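PDB 3ROT: ABC sugar transporter, periplasmic sugar binding protein from Legionella pneumophila subsp. pneumophila, which probably binds a carbohydrate in the periplasm and delivers it to an ABC importer for uptake into the cell. Local coordinates for residues S20-V34 and P247-V259. Numbering follows the deposited sequence.
Sequences SLFQGAKKAAEELKV and PFLMGYLSITQLV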
loop_
_atom_site.group_PDB
_atom_site.type_symbol
_atom_site.label_atom_id
_atom_site.label_comp_id
_atom_site.label_asym_id
_atom_site.label_seq_id
_atom_site.Cartn_x
_atom_site.Cartn_y
_atom_site.Cartn_z
ATOM N N SER A 20 -7.186 -10.572 -0.447
ATOM C CA SER A 20 -7.225 -12.014 -0.591
ATOM C C SER A 20 -8.391 -12.545 0.255
ATOM O O SER A 20 -9.141 -13.422 -0.164
ATOM C CB SER A 20 -5.894 -12.613 -0.130
ATOM O OG SER A 20 -5.911 -14.019 -0.260
ATOM N N LEU A 21 -8.544 -11.991 1.451
ATOM C CA LEU A 21 -9.634 -12.380 2.333
ATOM C C LEU A 21 -10.967 -11.979 1.686
ATOM O O LEU A 21 -11.927 -12.752 1.667
ATOM C CB LEU A 21 -9.507 -11.671 3.681
ATOM C CG LEU A 21 -10.660 -11.975 4.634
ATOM C CD1 LEU A 21 -10.423 -13.335 5.238
ATOM C CD2 LEU A 21 -10.761 -10.917 5.726
ATOM N N PHE A 22 -11.019 -10.761 1.167
ATOM C CA PHE A 22 -12.228 -10.249 0.529
ATOM C C PHE A 22 -12.671 -11.088 -0.671
ATOM O O PHE A 22 -13.864 -11.347 -0.849
ATOM C CB PHE A 22 -12.017 -8.798 0.071
ATOM C CG PHE A 22 -11.742 -7.825 1.186
ATOM C CD1 PHE A 22 -12.160 -8.081 2.490
ATOM C CD2 PHE A 22 -11.103 -6.614 0.915
ATOM C CE1 PHE A 22 -11.954 -7.149 3.512
ATOM C CE2 PHE A 22 -10.894 -5.671 1.933
ATOM C CZ PHE A 22 -11.324 -5.945 3.235
ATOM N N GLN A 23 -11.716 -11.492 -1.505
ATOM C CA GLN A 23 -12.033 -12.287 -2.684
ATOM C C GLN A 23 -12.616 -13.644 -2.294
ATOM O O GLN A 23 -13.553 -14.120 -2.930
ATOM C CB GLN A 23 -10.792 -12.462 -3.565
ATOM C CG GLN A 23 -11.033 -13.308 -4.805
ATOM C CD GLN A 23 -12.225 -12.842 -5.652
ATOM O OE1 GLN A 23 -12.792 -13.629 -6.415
ATOM N NE2 GLN A 23 -12.595 -11.572 -5.530
ATOM N N GLY A 24 -12.070 -14.261 -1.247
ATOM C CA GLY A 24 -12.595 -15.540 -0.798
ATOM C C GLY A 24 -14.039 -15.395 -0.330
ATOM O O GLY A 24 -14.889 -16.249 -0.595
ATOM N N ALA A 25 -14.319 -14.303 0.369
ATOM C CA ALA A 25 -15.656 -14.042 0.870
ATOM C C ALA A 25 -16.621 -13.786 -0.297
ATOM O O ALA A 25 -17.731 -14.324 -0.328
ATOM C CB ALA A 25 -15.629 -12.847 1.811
ATOM N N LYS A 26 -16.183 -12.966 -1.253
ATOM C CA LYS A 26 -16.981 -12.635 -2.435
ATOM C C LYS A 26 -17.262 -13.862 -3.305
ATOM O O LYS A 26 -18.364 -14.010 -3.848
ATOM C CB LYS A 26 -16.261 -11.563 -3.265
ATOM C CG LYS A 26 -16.075 -10.247 -2.515
ATOM C CD LYS A 26 -15.563 -9.129 -3.415
ATOM C CE LYS A 26 -14.215 -9.470 -4.035
ATOM N NZ LYS A 26 -13.654 -8.310 -4.790
ATOM N N LYS A 27 -16.259 -14.729 -3.446
ATOM C CA LYS A 27 -16.400 -15.940 -4.239
ATOM C C LYS A 27 -17.453 -16.846 -3.593
ATOM O O LYS A 27 -18.286 -17.440 -4.278
ATOM C CB LYS A 27 -15.057 -16.673 -4.337
ATOM C CG LYS A 27 -15.088 -17.869 -5.271
ATOM C CD LYS A 27 -15.403 -17.430 -6.696
ATOM C CE LYS A 27 -16.273 -18.452 -7.407
ATOM N NZ LYS A 27 -15.615 -19.790 -7.481
ATOM N N ALA A 28 -17.407 -16.947 -2.268
ATOM C CA ALA A 28 -18.367 -17.759 -1.532
ATOM C C ALA A 28 -19.755 -17.145 -1.697
ATOM O O ALA A 28 -20.732 -17.855 -1.927
ATOM C CB ALA A 28 -17.985 -17.816 -0.065
ATOM N N ALA A 29 -19.834 -15.822 -1.585
ATOM C CA ALA A 29 -21.108 -15.126 -1.742
ATOM C C ALA A 29 -21.699 -15.438 -3.120
ATOM O O ALA A 29 -22.892 -15.734 -3.246
ATOM C CB ALA A 29 -20.905 -13.626 -1.592
ATOM N N GLU A 30 -20.853 -15.377 -4.145
ATOM C CA GLU A 30 -21.272 -15.645 -5.514
ATOM C C GLU A 30 -21.807 -17.046 -5.728
ATOM O O GLU A 30 -22.864 -17.211 -6.324
ATOM C CB GLU A 30 -20.120 -15.395 -6.490
ATOM C CG GLU A 30 -19.910 -13.932 -6.827
ATOM C CD GLU A 30 -18.755 -13.710 -7.786
ATOM O OE1 GLU A 30 -17.581 -13.792 -7.346
ATOM O OE2 GLU A 30 -19.028 -13.464 -8.985
ATOM N N GLU A 31 -21.083 -18.055 -5.242
ATOM C CA GLU A 31 -21.507 -19.443 -5.416
ATOM C C GLU A 31 -22.746 -19.796 -4.607
ATOM O O GLU A 31 -23.536 -20.642 -5.014
ATOM C CB GLU A 31 -20.379 -20.404 -5.039
ATOM C CG GLU A 31 -19.073 -20.117 -5.751
ATOM C CD GLU A 31 -18.229 -21.359 -5.935
ATOM O OE1 GLU A 31 -18.589 -22.184 -6.807
ATOM O OE2 GLU A 31 -17.216 -21.510 -5.206
ATOM N N LEU A 32 -22.911 -19.152 -3.459
ATOM C CA LEU A 32 -24.061 -19.414 -2.608
ATOM C C LEU A 32 -25.224 -18.493 -2.943
ATOM O O LEU A 32 -26.298 -18.621 -2.372
ATOM C CB LEU A 32 -23.678 -19.262 -1.134
ATOM C CG LEU A 32 -22.646 -20.281 -0.644
ATOM C CD1 LEU A 32 -22.263 -19.980 0.783
ATOM C CD2 LEU A 32 -23.218 -21.679 -0.747
ATOM N N LYS A 33 -24.997 -17.555 -3.858
ATOM C CA LYS A 33 -26.038 -16.623 -4.292
ATOM C C LYS A 33 -26.619 -15.712 -3.206
ATOM O O LYS A 33 -27.835 -15.547 -3.106
ATOM C CB LYS A 33 -27.168 -17.407 -4.964
ATOM C CG LYS A 33 -26.664 -18.368 -6.033
ATOM C CD LYS A 33 -27.723 -19.384 -6.424
ATOM C CE LYS A 33 -27.077 -20.706 -6.820
ATOM N NZ LYS A 33 -26.360 -21.344 -5.663
ATOM N N VAL A 34 -25.755 -15.124 -2.386
ATOM C CA VAL A 34 -26.214 -14.207 -1.351
ATOM C C VAL A 34 -25.514 -12.880 -1.599
ATOM O O VAL A 34 -24.535 -12.820 -2.345
ATOM C CB VAL A 34 -25.868 -14.706 0.084
ATOM C CG1 VAL A 34 -26.609 -16.005 0.388
ATOM C CG2 VAL A 34 -24.367 -14.899 0.223
ATOM N N PRO A 247 -5.758 -16.456 4.023
ATOM C CA PRO A 247 -6.892 -15.520 4.063
ATOM C C PRO A 247 -8.060 -15.826 3.115
ATOM O O PRO A 247 -9.216 -15.601 3.466
ATOM C CB PRO A 247 -6.243 -14.161 3.767
ATOM C CG PRO A 247 -4.947 -14.502 3.088
ATOM C CD PRO A 247 -4.489 -15.733 3.836
ATOM N N PHE A 248 -7.758 -16.334 1.924
ATOM C CA PHE A 248 -8.804 -16.668 0.960
ATOM C C PHE A 248 -9.749 -17.704 1.574
ATOM O O PHE A 248 -10.972 -17.574 1.500
ATOM C CB PHE A 248 -8.190 -17.232 -0.326
ATOM C CG PHE A 248 -9.203 -17.553 -1.389
ATOM C CD1 PHE A 248 -9.443 -16.662 -2.437
ATOM C CD2 PHE A 248 -9.938 -18.737 -1.334
ATOM C CE1 PHE A 248 -10.407 -16.949 -3.416
ATOM C CE2 PHE A 248 -10.904 -19.034 -2.303
ATOM C CZ PHE A 248 -11.137 -18.135 -3.346
ATOM N N LEU A 249 -9.162 -18.735 2.181
ATOM C CA LEU A 249 -9.915 -19.807 2.826
ATOM C C LEU A 249 -10.742 -19.246 3.982
ATOM O O LEU A 249 -11.909 -19.611 4.176
ATOM C CB LEU A 249 -8.947 -20.878 3.354
ATOM C CG LEU A 249 -9.591 -22.134 3.942
ATOM C CD1 LEU A 249 -10.372 -22.867 2.853
ATOM C CD2 LEU A 249 -8.512 -23.042 4.522
HETATM N N MSE A 250 -10.119 -18.354 4.740
HETATM C CA MSE A 250 -10.748 -17.699 5.883
HETATM C C MSE A 250 -12.004 -17.000 5.372
HETATM O O MSE A 250 -13.095 -17.177 5.908
HETATM C CB MSE A 250 -9.778 -16.670 6.462
HETATM C CG MSE A 250 -9.963 -16.313 7.931
HETATM SE SE MSE A 250 -8.604 -15.011 8.460
HETATM C CE MSE A 250 -7.037 -16.036 8.160
ATOM N N GLY A 251 -11.833 -16.198 4.324
ATOM C CA GLY A 251 -12.957 -15.484 3.747
ATOM C C GLY A 251 -14.051 -16.412 3.256
ATOM O O GLY A 251 -15.201 -16.294 3.678
ATOM N N TYR A 252 -13.687 -17.342 2.377
ATOM C CA TYR A 252 -14.634 -18.296 1.798
ATOM C C TYR A 252 -15.419 -19.054 2.865
ATOM O O TYR A 252 -16.653 -19.081 2.859
ATOM C CB TYR A 252 -13.886 -19.301 0.920
ATOM C CG TYR A 252 -14.784 -20.106 0.014
ATOM C CD1 TYR A 252 -14.995 -19.721 -1.310
ATOM C CD2 TYR A 252 -15.480 -21.214 0.500
ATOM C CE1 TYR A 252 -15.886 -20.415 -2.129
ATOM C CE2 TYR A 252 -16.375 -21.912 -0.307
ATOM C CZ TYR A 252 -16.575 -21.506 -1.615
ATOM O OH TYR A 252 -17.491 -22.175 -2.392
ATOM N N LEU A 253 -14.697 -19.671 3.790
ATOM C CA LEU A 253 -15.332 -20.439 4.837
ATOM C C LEU A 253 -16.188 -19.655 5.820
ATOM O O LEU A 253 -17.184 -20.185 6.312
ATOM C CB LEU A 253 -14.288 -21.264 5.598
ATOM C CG LEU A 253 -13.744 -22.479 4.842
ATOM C CD1 LEU A 253 -12.727 -23.229 5.727
ATOM C CD2 LEU A 253 -14.910 -23.397 4.456
ATOM N N SER A 254 -15.828 -18.408 6.119
ATOM C CA SER A 254 -16.646 -17.644 7.061
ATOM C C SER A 254 -18.019 -17.299 6.457
ATOM O O SER A 254 -19.040 -17.445 7.119
ATOM C CB SER A 254 -15.915 -16.374 7.532
ATOM O OG SER A 254 -15.935 -15.346 6.561
ATOM N N ILE A 255 -18.057 -16.865 5.204
ATOM C CA ILE A 255 -19.351 -16.546 4.588
ATOM C C ILE A 255 -20.165 -17.831 4.419
ATOM O O ILE A 255 -21.388 -17.843 4.627
ATOM C CB ILE A 255 -19.175 -15.862 3.195
ATOM C CG1 ILE A 255 -18.565 -14.464 3.366
ATOM C CG2 ILE A 255 -20.519 -15.757 2.478
ATOM C CD1 ILE A 255 -19.316 -13.584 4.359
ATOM N N THR A 256 -19.478 -18.913 4.055
ATOM C CA THR A 256 -20.131 -20.205 3.863
ATOM C C THR A 256 -20.845 -20.664 5.129
ATOM O O THR A 256 -21.983 -21.128 5.071
ATOM C CB THR A 256 -19.110 -21.295 3.422
ATOM O OG1 THR A 256 -18.602 -20.971 2.127
ATOM C CG2 THR A 256 -19.766 -22.681 3.365
ATOM N N GLN A 257 -20.195 -20.531 6.278
ATOM C CA GLN A 257 -20.827 -20.957 7.523
ATOM C C GLN A 257 -22.012 -20.078 7.900
ATOM O O GLN A 257 -23.029 -20.579 8.394
ATOM C CB GLN A 257 -19.824 -20.967 8.685
ATOM C CG GLN A 257 -18.690 -21.974 8.530
ATOM C CD GLN A 257 -18.221 -22.534 9.863
ATOM O OE1 GLN A 257 -18.841 -23.440 10.425
ATOM N NE2 GLN A 257 -17.129 -21.985 10.382
ATOM N N LEU A 258 -21.884 -18.772 7.683
ATOM C CA LEU A 258 -22.970 -17.868 8.016
ATOM C C LEU A 258 -24.205 -18.254 7.222
ATOM O O LEU A 258 -25.310 -18.243 7.754
ATOM C CB LEU A 258 -22.584 -16.411 7.720
ATOM C CG LEU A 258 -21.689 -15.706 8.745
ATOM C CD1 LEU A 258 -21.293 -14.335 8.226
ATOM C CD2 LEU A 258 -22.427 -15.587 10.075
ATOM N N VAL A 259 -24.007 -18.616 5.956
ATOM C CA VAL A 259 -25.110 -19.002 5.084
ATOM C C VAL A 259 -25.706 -20.358 5.459
ATOM O O VAL A 259 -26.924 -20.481 5.583
ATOM C CB VAL A 259 -24.670 -19.035 3.599
ATOM C CG1 VAL A 259 -25.807 -19.576 2.720
ATOM C CG2 VAL A 259 -24.274 -17.636 3.145
HETATM O O HOH W 1 -4.909 -17.234 0.690
#
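Gly24 of helix 16-32 and Gly251 of helix 247-264 meet where these two helices pack side by side, in the same direction, on one face of the parallel sheet of the N-terminal lobe of this periplasmic binding protein. With no side chain at either glycine the axes of the two segments come within 6.4 Å of each other and cross at -35°. Backbone touches backbone here: CA-H...O contacts run both ways, Gly251 CA lying 3.6 Å from Leu21 O and Gly24 CA 3.5 Å from Phe248 O.

Two aromatic rings lie along the outer side of the seam as knobs in holes of helix 16-32. CG of Phe248 stands anti to the backbone N (chi1 -178°), which lays the ring flat over Gly24; Gly24 CA sits 3.7 Å from the ring centroid, almost on its normal, while Gln23 CG meets the ring edge. One turn on, Ala28 CB rests over a face of the Tyr252 ring, 3.9 Å from its centroid and displaced toward the rim. Tyr252 OH then donates to Glu31 OE2 at 2.9 Å, approaching from well above the carboxylate plane, and the same oxygen also takes a weak bond from Lys27 NZ, part of a salt bridge within helix 16-32. Arg212 of the second subunit packs on Phe248.

In sequence, the chain crosses to the other lobe after helix 16-32 and is back by helix 247-264, as expected for the two-lobed fold of this family. On the sheet side, Ile255 CG1 packs 3.7 Å from Ala25 CB, and both residues touch Leu36 of strand 35-39. Where helix 16-32 ends, Leu32 CD1 reaches Val259 CB at 3.8 Å, the two side chains running antiparallel alongside one another, whereas Val34 and Val259 meet tip to tip, both against Tyr6 of strand 5-9.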